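Local coordinates for protein NADH kinase POS5, mitochondrial (Saccharomyces cerevisiae, PDB 3AFO) that phosphorylates NADH, and with about half the preference NAD(+), at the expense of ATP, making it a key source of the cellular reductant NADPH, at residues I63-H67 and P100-Y104; N136-V142 and K350-C356; N200-R206 and D230-T236. One frame throughout, in Å; residues are numbered along the deposited sequence.

How the interactions relate
Three contacts hold one chain together at separate places in its fold. Interaction 1 comes first along the sequence and seats helix 53-69 against strand 101-105 in the N-terminal domain. In interaction 2, about 25 Å away between centres, segment 350-356 returns some 200 residues later to pack on the loop leading into strand 142-146 of that domain, bridging it to strand 354-357 of the antiparallel sheet. The chain between its two segments includes interaction 3, an antiparallel strand pair of the C-terminal domain that carries part of the NADH pocket. Centres of interactions 2 and 3 lie about 23 Å apart, those of 1 and 3 about 40 Å, on opposite sides of the chain's centre.

Interaction 1 of 3, residues I63-H67 and P100-Y104; sequences ITHLH and PHILY
His67, on helix 53-69, meets His101, on strand 101-105, through a single nitrogen-to-nitrogen hydrogen bond, and this polar link is the heart of the contact. ND1 of His67 lies 2.9 Å from ND1 of His101, and the bond is almost straight, at 172°. Each nitrogen sits at the edge of the other ring, in its plane, so the rings meet rim to rim rather than stacking; their planes differ by only 28°. With CG of His67 turned away from its own carbonyl carbon and set beside the backbone N (chi1 -75°), the imidazole reaches off the helix to the strand. One face of the same ring rests on the backbone of its own helix, with Ile63 O 3.3 Å above the plane.

A second polar link runs through solvent. A water donates to Ile102 O at 2.7 Å and also hydrogen-bonds His67 NE2 at 2.9 Å, so both nitrogens of this imidazole are engaged. At the ring edge, His67 CE1 comes within 3.3 Å of Ile102 O.

The apolar part is smaller: CG2 of Ile63 touches CD2 of Leu103 at 4.1 Å, the two side chains crossing at about a right angle. Val75 of the neighbouring strand packs against both, while Leu93 touches both histidines and Phe89 meets the His101 ring. Backbone bonds from His101 to Phe7 and Lys9 tie the strand to its partner 8-12.

Chemically, an ND1-to-ND1 bond needs one nitrogen to bring a proton and the other to accept it. The two imidazoles must therefore differ in protonation at these atoms, and their pairing would probably disfavour a state in which both rings are fully protonated.

Interaction 2 of 3, residues N136-V142 and K350-C356; sequences NTQVPPV and KRSGIYC
The guanidinium of Arg351 has Gln138 over one face, with CG of Gln138 3.6 Å above its plane toward the rim. At the edge, in plane, lie Val139 O, CA of Pro140 and a water. The Gln138 amide is turned 46° from the guanidinium, and the two side chains cross at about a right angle. Tyr355 has two waters at its ring edge; Phe24 stacks on this ring and His177 also meets it.

Gln138 extends with CG opposite its own backbone N (chi1 -178°), which carries OE1 to where it accepts a hydrogen bond from the backbone N of Arg351, OE1 to N 2.7 Å. In return Arg351 NH1 donates to Val139 O at 2.7 Å, coming from above the carbonyl plane, and a bend at chi3 (67°) helps turn the guanidinium to this oxygen. Arg351 NE donates to a further water at 2.7 Å. Another water accepts from Tyr355 N and lies close to Val139 O.

Farther along, the backbone N of Val142 donates to Tyr355 O at 2.8 Å, and Val142 CG2 packs on Ile354 CG2 at 3.9 Å, with Val131 of helix 124-132 touching both.

Val142 and Cys356 form a single beta bridge, joining strand 142-146 of the parallel alpha/beta sheet to strand 354-357 of the antiparallel sheet, a junction probably shared by other NAD kinases.

Interaction 3 of 3, residues N200-R206 and D230-T236; sequences NDIFLHR and DGVALAT. With NAI (1,4-dihydronicotinamide adenine dinucleotide), chain C.
Strands 201-205 and 231-235 form an antiparallel pair in the C-terminal domain, and Asp201, paired with Ala235, belongs to the NADH pocket. Its carboxylate faces the ribose next to the nicotinamide: NAI O2D lies 2.5 Å from Asp201 OD2, so short that the exact length is doubtful, and NAI O3D 2.7 Å from Asp201 OD1. Ile202 with Leu234 and Leu204 with Val232 are the hydrogen-bonded pairs. No side chain would fit at Gly231, where a CB would run into Leu204 O.

At the far end, Arg206, with CG between its backbone N and carbonyl carbon (chi1 64°) and its chain extended, lies alongside Asp230, and NE donates to Asp230 OD1 at 2.8 Å in a salt bridge. The oxygen lies in the guanidinium plane but is met from above the carboxylate plane. Tyr243 of the second subunit bonds both Arg206 NH2 and Asp230 OD2. Placing an alanine at Arg206 would probably leave the buried Asp230 carboxylate without its charged mate and cost one tie to the second subunit.

Ile202, Leu204, Val232 and Leu234 turn to strands 282-286 and 316-321, and within their own sheet strands 258-266 and 299-303 flank the pair.

Interaction 1 of 3, residues I63-H67 and P100-Y104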
loop_
_atom_site.group_PDB
_atom_site.type_symbol
_atom_site.label_atom_id
_atom_site.label_comp_id
_atom_site.label_asym_id
_atom_site.label_seq_id
_atom_site.Cartn_x
_atom_site.Cartn_y
_atom_site.Cartn_z
ATOM N N ILE A 63 25.963 2.528 37.859
ATOM C CA ILE A 63 27.075 3.329 38.370
ATOM C C ILE A 63 27.717 2.687 39.608
ATOM O O ILE A 63 28.948 2.688 39.747
ATOM C CB ILE A 63 26.607 4.765 38.688
ATOM C CG1 ILE A 63 26.214 5.487 37.392
ATOM C CG2 ILE A 63 27.695 5.547 39.447
ATOM C CD1 ILE A 63 25.521 6.819 37.590
ATOM N N THR A 64 26.876 2.149 40.493
ATOM C CA THR A 64 27.328 1.380 41.664
ATOM C C THR A 64 28.203 0.200 41.219
ATOM O O THR A 64 29.320 0.021 41.724
ATOM C CB THR A 64 26.125 0.945 42.556
ATOM O OG1 THR A 64 25.479 2.112 43.076
ATOM C CG2 THR A 64 26.559 0.061 43.743
ATOM N N HIS A 65 27.721 -0.566 40.241
ATOM C CA HIS A 65 28.498 -1.657 39.668
ATOM C C HIS A 65 29.854 -1.216 39.086
ATOM O O HIS A 65 30.868 -1.868 39.324
ATOM C CB HIS A 65 27.681 -2.409 38.610
ATOM C CG HIS A 65 28.473 -3.423 37.849
ATOM N ND1 HIS A 65 29.020 -4.541 38.443
ATOM C CD2 HIS A 65 28.802 -3.496 36.536
ATOM C CE1 HIS A 65 29.657 -5.254 37.530
ATOM N NE2 HIS A 65 29.536 -4.643 36.365
ATOM N N LEU A 66 29.869 -0.131 38.318
ATOM C CA LEU A 66 31.118 0.375 37.743
ATOM C C LEU A 66 32.114 0.769 38.840
ATOM O O LEU A 66 33.298 0.424 38.779
ATOM C CB LEU A 66 30.851 1.565 36.813
ATOM C CG LEU A 66 29.943 1.280 35.603
ATOM C CD1 LEU A 66 29.705 2.540 34.795
ATOM C CD2 LEU A 66 30.538 0.160 34.739
ATOM N N HIS A 67 31.610 1.477 39.847
ATOM C CA HIS A 67 32.435 1.947 40.953
ATOM C C HIS A 67 32.942 0.811 41.822
ATOM O O HIS A 67 34.036 0.896 42.368
ATOM C CB HIS A 67 31.682 2.959 41.801
ATOM C CG HIS A 67 31.553 4.302 41.160
ATOM N ND1 HIS A 67 30.727 5.282 41.658
ATOM C CD2 HIS A 67 32.139 4.827 40.057
ATOM C CE1 HIS A 67 30.818 6.360 40.900
ATOM N NE2 HIS A 67 31.666 6.108 39.918
ATOM N N PRO A 100 33.740 8.787 48.437
ATOM C CA PRO A 100 32.381 8.945 47.921
ATOM C C PRO A 100 32.278 8.537 46.445
ATOM O O PRO A 100 33.292 8.505 45.731
ATOM C CB PRO A 100 32.117 10.448 48.070
ATOM C CG PRO A 100 33.459 11.076 48.014
ATOM C CD PRO A 100 34.403 10.089 48.648
ATOM N N HIS A 101 31.063 8.205 46.005
ATOM C CA HIS A 101 30.798 8.014 44.587
ATOM C C HIS A 101 31.080 9.330 43.888
ATOM O O HIS A 101 30.568 10.367 44.288
ATOM C CB HIS A 101 29.340 7.601 44.368
ATOM C CG HIS A 101 29.017 6.246 44.910
ATOM N ND1 HIS A 101 29.231 5.090 44.193
ATOM C CD2 HIS A 101 28.513 5.860 46.107
ATOM C CE1 HIS A 101 28.868 4.048 44.922
ATOM N NE2 HIS A 101 28.435 4.489 46.089
ATOM N N ILE A 102 31.907 9.291 42.853
ATOM C CA ILE A 102 32.197 10.496 42.087
ATOM C C ILE A 102 31.418 10.481 40.772
ATOM O O ILE A 102 31.441 9.498 40.048
ATOM C CB ILE A 102 33.712 10.668 41.813
ATOM C CG1 ILE A 102 34.494 10.688 43.136
ATOM C CG2 ILE A 102 33.954 11.947 41.017
ATOM C CD1 ILE A 102 36.001 10.515 42.978
ATOM N N LEU A 103 30.712 11.571 40.506
ATOM C CA LEU A 103 29.980 11.763 39.268
ATOM C C LEU A 103 30.576 12.970 38.579
ATOM O O LEU A 103 30.544 14.071 39.125
ATOM C CB LEU A 103 28.498 12.040 39.552
ATOM C CG LEU A 103 27.719 10.984 40.351
ATOM C CD1 LEU A 103 26.276 11.443 40.532
ATOM C CD2 LEU A 103 27.785 9.604 39.684
ATOM N N TYR A 104 31.113 12.766 37.383
ATOM C CA TYR A 104 31.632 13.879 36.588
ATOM C C TYR A 104 30.548 14.455 35.690
ATOM O O TYR A 104 29.761 13.711 35.093
ATOM C CB TYR A 104 32.842 13.437 35.775
ATOM C CG TYR A 104 33.970 12.946 36.649
ATOM C CD1 TYR A 104 34.930 13.833 37.146
ATOM C CD2 TYR A 104 34.072 11.605 36.990
ATOM C CE1 TYR A 104 35.955 13.393 37.965
ATOM C CE2 TYR A 104 35.090 11.155 37.805
ATOM C CZ TYR A 104 36.027 12.057 38.288
ATOM O OH TYR A 104 37.035 11.594 39.093
HETATM O O HOH W 1 33.123 8.128 38.443
#

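Interaction 2 of 3, residues N136-V142 and K350-C356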
loop_
_atom_site.group_PDB
_atom_site.type_symbol
_atom_site.label_atom_id
_atom_site.label_comp_id
_atom_site.label_asym_id
_atom_site.label_seq_id
_atom_site.Cartn_x
_atom_site.Cartn_y
_atom_site.Cartn_z
ATOM N N ASN A 136 28.226 17.191 15.551
ATOM C CA ASN A 136 29.306 17.672 14.679
ATOM C C ASN A 136 30.646 16.969 14.894
ATOM O O ASN A 136 31.618 17.258 14.197
ATOM C CB ASN A 136 29.457 19.198 14.760
ATOM C CG ASN A 136 29.944 19.666 16.116
ATOM O OD1 ASN A 136 29.635 19.056 17.141
ATOM N ND2 ASN A 136 30.714 20.753 16.132
ATOM N N THR A 137 30.700 16.032 15.835
ATOM C CA THR A 137 31.923 15.270 16.041
ATOM C C THR A 137 31.774 13.756 15.825
ATOM O O THR A 137 30.766 13.261 15.302
ATOM C CB THR A 137 32.547 15.564 17.423
ATOM O OG1 THR A 137 33.883 15.053 17.455
ATOM C CG2 THR A 137 31.732 14.923 18.535
ATOM N N GLN A 138 32.814 13.040 16.209
ATOM C CA GLN A 138 32.848 11.608 16.175
ATOM C C GLN A 138 31.954 11.059 17.293
ATOM O O GLN A 138 32.023 11.530 18.425
ATOM C CB GLN A 138 34.289 11.205 16.411
ATOM C CG GLN A 138 34.582 9.747 16.371
ATOM C CD GLN A 138 36.061 9.521 16.254
ATOM O OE1 GLN A 138 36.667 9.884 15.250
ATOM N NE2 GLN A 138 36.662 8.944 17.289
ATOM N N VAL A 139 31.122 10.069 16.967
ATOM C CA VAL A 139 30.264 9.415 17.954
ATOM C C VAL A 139 30.997 8.235 18.602
ATOM O O VAL A 139 31.492 7.345 17.912
ATOM C CB VAL A 139 28.910 8.942 17.332
ATOM C CG1 VAL A 139 27.920 8.538 18.424
ATOM C CG2 VAL A 139 28.304 10.037 16.458
ATOM N N PRO A 140 31.082 8.221 19.944
ATOM C CA PRO A 140 31.655 7.058 20.616
ATOM C C PRO A 140 30.728 5.852 20.423
ATOM O O PRO A 140 29.552 6.038 20.107
ATOM C CB PRO A 140 31.674 7.483 22.089
ATOM C CG PRO A 140 30.622 8.535 22.200
ATOM C CD PRO A 140 30.637 9.255 20.894
ATOM N N PRO A 141 31.247 4.625 20.623
ATOM C CA PRO A 141 30.421 3.419 20.590
ATOM C C PRO A 141 29.228 3.551 21.533
ATOM O O PRO A 141 29.329 4.221 22.571
ATOM C CB PRO A 141 31.369 2.335 21.097
ATOM C CG PRO A 141 32.736 2.867 20.834
ATOM C CD PRO A 141 32.658 4.329 20.932
ATOM N N VAL A 142 28.109 2.928 21.165
ATOM C CA VAL A 142 26.850 3.074 21.908
ATOM C C VAL A 142 26.392 1.739 22.488
ATOM O O VAL A 142 26.189 0.764 21.757
ATOM C CB VAL A 142 25.722 3.663 21.014
ATOM C CG1 VAL A 142 24.432 3.874 21.824
ATOM C CG2 VAL A 142 26.167 4.977 20.375
ATOM N N LYS A 350 38.510 11.801 11.569
ATOM C CA LYS A 350 37.204 11.718 12.217
ATOM C C LYS A 350 36.417 10.514 11.697
ATOM O O LYS A 350 36.078 10.444 10.510
ATOM C CB LYS A 350 36.416 13.023 12.010
ATOM C CG LYS A 350 35.394 13.324 13.101
ATOM C CD LYS A 350 33.955 13.071 12.646
ATOM C CE LYS A 350 33.372 14.302 11.945
ATOM N NZ LYS A 350 31.893 14.217 11.775
ATOM N N ARG A 351 36.150 9.560 12.586
ATOM C CA ARG A 351 35.364 8.381 12.242
ATOM C C ARG A 351 33.892 8.777 12.054
ATOM O O ARG A 351 33.331 9.527 12.869
ATOM C CB ARG A 351 35.524 7.313 13.328
ATOM C CG ARG A 351 34.812 5.995 13.052
ATOM C CD ARG A 351 34.915 5.046 14.240
ATOM N NE ARG A 351 34.184 5.528 15.415
ATOM C CZ ARG A 351 34.753 5.942 16.549
ATOM N NH1 ARG A 351 33.995 6.361 17.553
ATOM N NH2 ARG A 351 36.076 5.933 16.693
ATOM N N SER A 352 33.290 8.297 10.965
ATOM C CA SER A 352 31.901 8.627 10.625
ATOM C C SER A 352 30.905 7.579 11.131
ATOM O O SER A 352 31.286 6.461 11.469
ATOM C CB SER A 352 31.749 8.792 9.106
ATOM O OG SER A 352 32.077 7.592 8.434
ATOM N N GLY A 353 29.631 7.953 11.174
ATOM C CA GLY A 353 28.563 7.026 11.533
ATOM C C GLY A 353 28.468 6.744 13.023
ATOM O O GLY A 353 29.113 7.413 13.842
ATOM N N ILE A 354 27.658 5.744 13.355
ATOM C CA ILE A 354 27.356 5.388 14.731
ATOM C C ILE A 354 27.567 3.895 14.885
ATOM O O ILE A 354 27.009 3.113 14.120
ATOM C CB ILE A 354 25.883 5.707 15.072
ATOM C CG1 ILE A 354 25.599 7.196 14.883
ATOM C CG2 ILE A 354 25.535 5.263 16.489
ATOM C CD1 ILE A 354 24.155 7.498 14.543
ATOM N N TYR A 355 28.353 3.496 15.883
ATOM C CA TYR A 355 28.585 2.085 16.145
ATOM C C TYR A 355 27.833 1.637 17.385
ATOM O O TYR A 355 28.106 2.106 18.500
ATOM C CB TYR A 355 30.074 1.780 16.275
ATOM C CG TYR A 355 30.862 1.971 14.999
ATOM C CD1 TYR A 355 31.215 0.878 14.206
ATOM C CD2 TYR A 355 31.252 3.243 14.583
ATOM C CE1 TYR A 355 31.945 1.049 13.038
ATOM C CE2 TYR A 355 31.974 3.422 13.416
ATOM C CZ TYR A 355 32.319 2.322 12.649
ATOM O OH TYR A 355 33.036 2.502 11.488
ATOM N N CYS A 356 26.887 0.725 17.181
ATOM C CA CYS A 356 26.047 0.236 18.256
ATOM C C CYS A 356 26.455 -1.185 18.583
ATOM O O CYS A 356 26.439 -2.053 17.710
ATOM C CB CYS A 356 24.567 0.286 17.849
ATOM S SG CYS A 356 23.997 1.927 17.406
HETATM O O HOH W 2 35.038 8.004 20.119
HETATM O O HOH W 3 29.612 5.360 17.537
HETATM O O HOH W 4 30.964 9.350 14.197
HETATM O O HOH W 5 31.663 6.621 15.425
#

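Interaction 3 of 3, residues N200-R206 and D230-T236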
loop_
_atom_site.group_PDB
_atom_site.type_symbol
_atom_site.label_atom_id
_atom_site.label_comp_id
_atom_site.label_asym_id
_atom_site.label_seq_id
_atom_site.Cartn_x
_atom_site.Cartn_y
_atom_site.Cartn_z
ATOM N N ASN A 200 17.873 8.571 12.660
ATOM C CA ASN A 200 16.613 8.023 12.159
ATOM C C ASN A 200 16.177 8.724 10.889
ATOM O O ASN A 200 16.122 8.124 9.801
ATOM C CB ASN A 200 15.508 8.237 13.195
ATOM C CG ASN A 200 15.086 6.978 13.912
ATOM O OD1 ASN A 200 14.093 7.006 14.648
ATOM N ND2 ASN A 200 15.805 5.877 13.717
ATOM N N ASP A 201 15.827 9.994 11.040
ATOM C CA ASP A 201 15.176 10.703 9.964
ATOM C C ASP A 201 15.170 12.208 10.074
ATOM O O ASP A 201 15.430 12.789 11.135
ATOM C CB ASP A 201 13.731 10.197 9.803
ATOM C CG ASP A 201 12.990 10.070 11.128
ATOM O OD1 ASP A 201 13.217 10.885 12.062
ATOM O OD2 ASP A 201 12.152 9.145 11.222
ATOM N N ILE A 202 14.852 12.824 8.941
ATOM C CA ILE A 202 14.575 14.235 8.836
ATOM C C ILE A 202 13.203 14.325 8.193
ATOM O O ILE A 202 12.967 13.714 7.134
ATOM C CB ILE A 202 15.625 14.932 7.952
ATOM C CG1 ILE A 202 17.001 14.823 8.625
ATOM C CG2 ILE A 202 15.226 16.414 7.685
ATOM C CD1 ILE A 202 18.165 14.584 7.665
ATOM N N PHE A 203 12.288 15.062 8.813
ATOM C CA PHE A 203 10.954 15.192 8.208
ATOM C C PHE A 203 10.314 16.555 8.295
ATOM O O PHE A 203 10.619 17.346 9.187
ATOM C CB PHE A 203 9.978 14.068 8.642
ATOM C CG PHE A 203 9.688 14.011 10.119
ATOM C CD1 PHE A 203 8.627 14.726 10.668
ATOM C CD2 PHE A 203 10.427 13.189 10.948
ATOM C CE1 PHE A 203 8.345 14.642 12.035
ATOM C CE2 PHE A 203 10.138 13.100 12.323
ATOM C CZ PHE A 203 9.105 13.828 12.858
ATOM N N LEU A 204 9.469 16.819 7.305
ATOM C CA LEU A 204 8.689 18.031 7.195
ATOM C C LEU A 204 7.233 17.627 7.366
ATOM O O LEU A 204 6.813 16.584 6.856
ATOM C CB LEU A 204 8.912 18.676 5.830
ATOM C CG LEU A 204 10.331 19.198 5.580
ATOM C CD1 LEU A 204 10.546 19.512 4.105
ATOM C CD2 LEU A 204 10.595 20.453 6.438
ATOM N N HIS A 205 6.469 18.427 8.102
ATOM C CA HIS A 205 5.079 18.084 8.383
ATOM C C HIS A 205 4.252 19.350 8.586
ATOM O O HIS A 205 4.756 20.328 9.137
ATOM C CB HIS A 205 4.986 17.187 9.615
ATOM C CG HIS A 205 3.717 16.395 9.682
ATOM N ND1 HIS A 205 2.513 16.954 10.046
ATOM C CD2 HIS A 205 3.459 15.096 9.401
ATOM C CE1 HIS A 205 1.566 16.034 9.989
ATOM N NE2 HIS A 205 2.117 14.895 9.612
ATOM N N ARG A 206 2.997 19.324 8.140
ATOM C CA ARG A 206 2.072 20.449 8.304
ATOM C C ARG A 206 1.823 20.773 9.778
ATOM O O ARG A 206 1.499 21.907 10.111
ATOM C CB ARG A 206 0.749 20.182 7.574
ATOM C CG ARG A 206 -0.062 19.004 8.123
ATOM C CD ARG A 206 -1.415 18.862 7.420
ATOM N NE ARG A 206 -2.191 17.748 7.975
ATOM C CZ ARG A 206 -2.949 17.818 9.069
ATOM N NH1 ARG A 206 -3.064 18.964 9.739
ATOM N NH2 ARG A 206 -3.611 16.744 9.489
ATOM N N ASP A 230 0.632 15.875 3.929
ATOM C CA ASP A 230 1.004 16.143 5.319
ATOM C C ASP A 230 2.483 16.519 5.423
ATOM O O ASP A 230 2.862 17.376 6.235
ATOM C CB ASP A 230 0.710 14.935 6.224
ATOM C CG ASP A 230 -0.746 14.825 6.595
ATOM O OD1 ASP A 230 -1.541 15.717 6.221
ATOM O OD2 ASP A 230 -1.103 13.837 7.260
ATOM N N GLY A 231 3.324 15.850 4.623
ATOM C CA GLY A 231 4.760 16.108 4.634
ATOM C C GLY A 231 5.566 15.033 3.929
ATOM O O GLY A 231 5.048 14.316 3.074
ATOM N N VAL A 232 6.833 14.912 4.301
ATOM C CA VAL A 232 7.727 13.935 3.687
ATOM C C VAL A 232 8.815 13.598 4.700
ATOM O O VAL A 232 9.193 14.456 5.515
ATOM C CB VAL A 232 8.349 14.501 2.379
ATOM C CG1 VAL A 232 9.306 15.651 2.682
ATOM C CG2 VAL A 232 9.061 13.398 1.558
ATOM N N ALA A 233 9.319 12.372 4.638
ATOM C CA ALA A 233 10.374 11.911 5.534
ATOM C C ALA A 233 11.560 11.442 4.709
ATOM O O ALA A 233 11.378 10.748 3.706
ATOM C CB ALA A 233 9.864 10.765 6.420
ATOM N N LEU A 234 12.760 11.848 5.134
ATOM C CA LEU A 234 14.014 11.324 4.621
ATOM C C LEU A 234 14.637 10.506 5.743
ATOM O O LEU A 234 14.860 11.037 6.838
ATOM C CB LEU A 234 14.947 12.471 4.225
ATOM C CG LEU A 234 14.298 13.416 3.198
ATOM C CD1 LEU A 234 15.036 14.710 3.041
ATOM C CD2 LEU A 234 14.120 12.733 1.842
ATOM N N ALA A 235 14.908 9.223 5.489
ATOM C CA ALA A 235 15.301 8.315 6.565
ATOM C C ALA A 235 16.550 7.537 6.216
ATOM O O ALA A 235 16.818 7.248 5.044
ATOM C CB ALA A 235 14.159 7.351 6.915
ATOM N N THR A 236 17.326 7.221 7.243
ATOM C CA THR A 236 18.385 6.239 7.113
ATOM C C THR A 236 17.707 4.873 7.093
ATOM O O THR A 236 16.529 4.766 7.438
ATOM C CB THR A 236 19.301 6.253 8.345
ATOM O OG1 THR A 236 18.505 5.991 9.506
ATOM C CG2 THR A 236 20.004 7.609 8.499
HETATM P PA NAI C . 8.461 8.818 20.150
HETATM O O1A NAI C . 8.417 8.017 21.418
HETATM O O2A NAI C . 7.289 9.929 20.000
HETATM O O5B NAI C . 8.277 7.927 18.877
HETATM C C5B NAI C . 8.988 6.787 18.833
HETATM C C4B NAI C . 8.073 5.654 18.539
HETATM O O4B NAI C . 8.725 5.135 17.349
HETATM C C3B NAI C . 8.428 4.735 19.703
HETATM O O3B NAI C . 7.472 3.675 19.778
HETATM C C2B NAI C . 9.795 4.217 19.254
HETATM O O2B NAI C . 10.093 2.945 19.814
HETATM C C1B NAI C . 9.588 4.045 17.750
HETATM N N9A NAI C . 10.875 4.164 17.008
HETATM C C8A NAI C . 11.720 5.202 17.004
HETATM N N7A NAI C . 12.766 4.911 16.213
HETATM C C5A NAI C . 12.571 3.697 15.697
HETATM C C6A NAI C . 13.286 2.875 14.823
HETATM N N6A NAI C . 14.460 3.250 14.276
HETATM N N1A NAI C . 12.769 1.666 14.526
HETATM C C2A NAI C . 11.619 1.248 15.034
HETATM N N3A NAI C . 10.917 2.005 15.865
HETATM C C4A NAI C . 11.369 3.223 16.214
HETATM O O3 NAI C . 9.860 9.693 19.974
HETATM P PN NAI C . 11.323 9.034 20.070
HETATM O O1N NAI C . 11.247 7.713 20.774
HETATM O O2N NAI C . 12.192 10.146 20.507
HETATM O O5D NAI C . 11.737 8.663 18.533
HETATM C C5D NAI C . 11.719 9.657 17.521
HETATM C C4D NAI C . 11.165 9.060 16.237
HETATM O O4D NAI C . 9.725 9.059 16.369
HETATM C C3D NAI C . 11.378 9.946 15.020
HETATM O O3D NAI C . 12.690 9.758 14.472
HETATM C C2D NAI C . 10.282 9.415 14.068
HETATM O O2D NAI C . 10.846 8.443 13.175
HETATM C C1D NAI C . 9.296 8.710 15.046
HETATM N N1N NAI C . 7.950 9.248 14.790
HETATM C C2N NAI C . 6.995 8.364 14.298
HETATM C C3N NAI C . 5.711 8.792 14.007
HETATM C C7N NAI C . 4.692 7.750 13.478
HETATM O O7N NAI C . 3.523 8.041 13.234
HETATM N N7N NAI C . 5.171 6.532 13.323
HETATM C C4N NAI C . 5.377 10.136 14.217
HETATM C C5N NAI C . 6.332 11.049 14.710
HETATM C C6N NAI C . 7.630 10.619 14.995
HETATM O O HOH W 6 0.280 12.856 9.387
#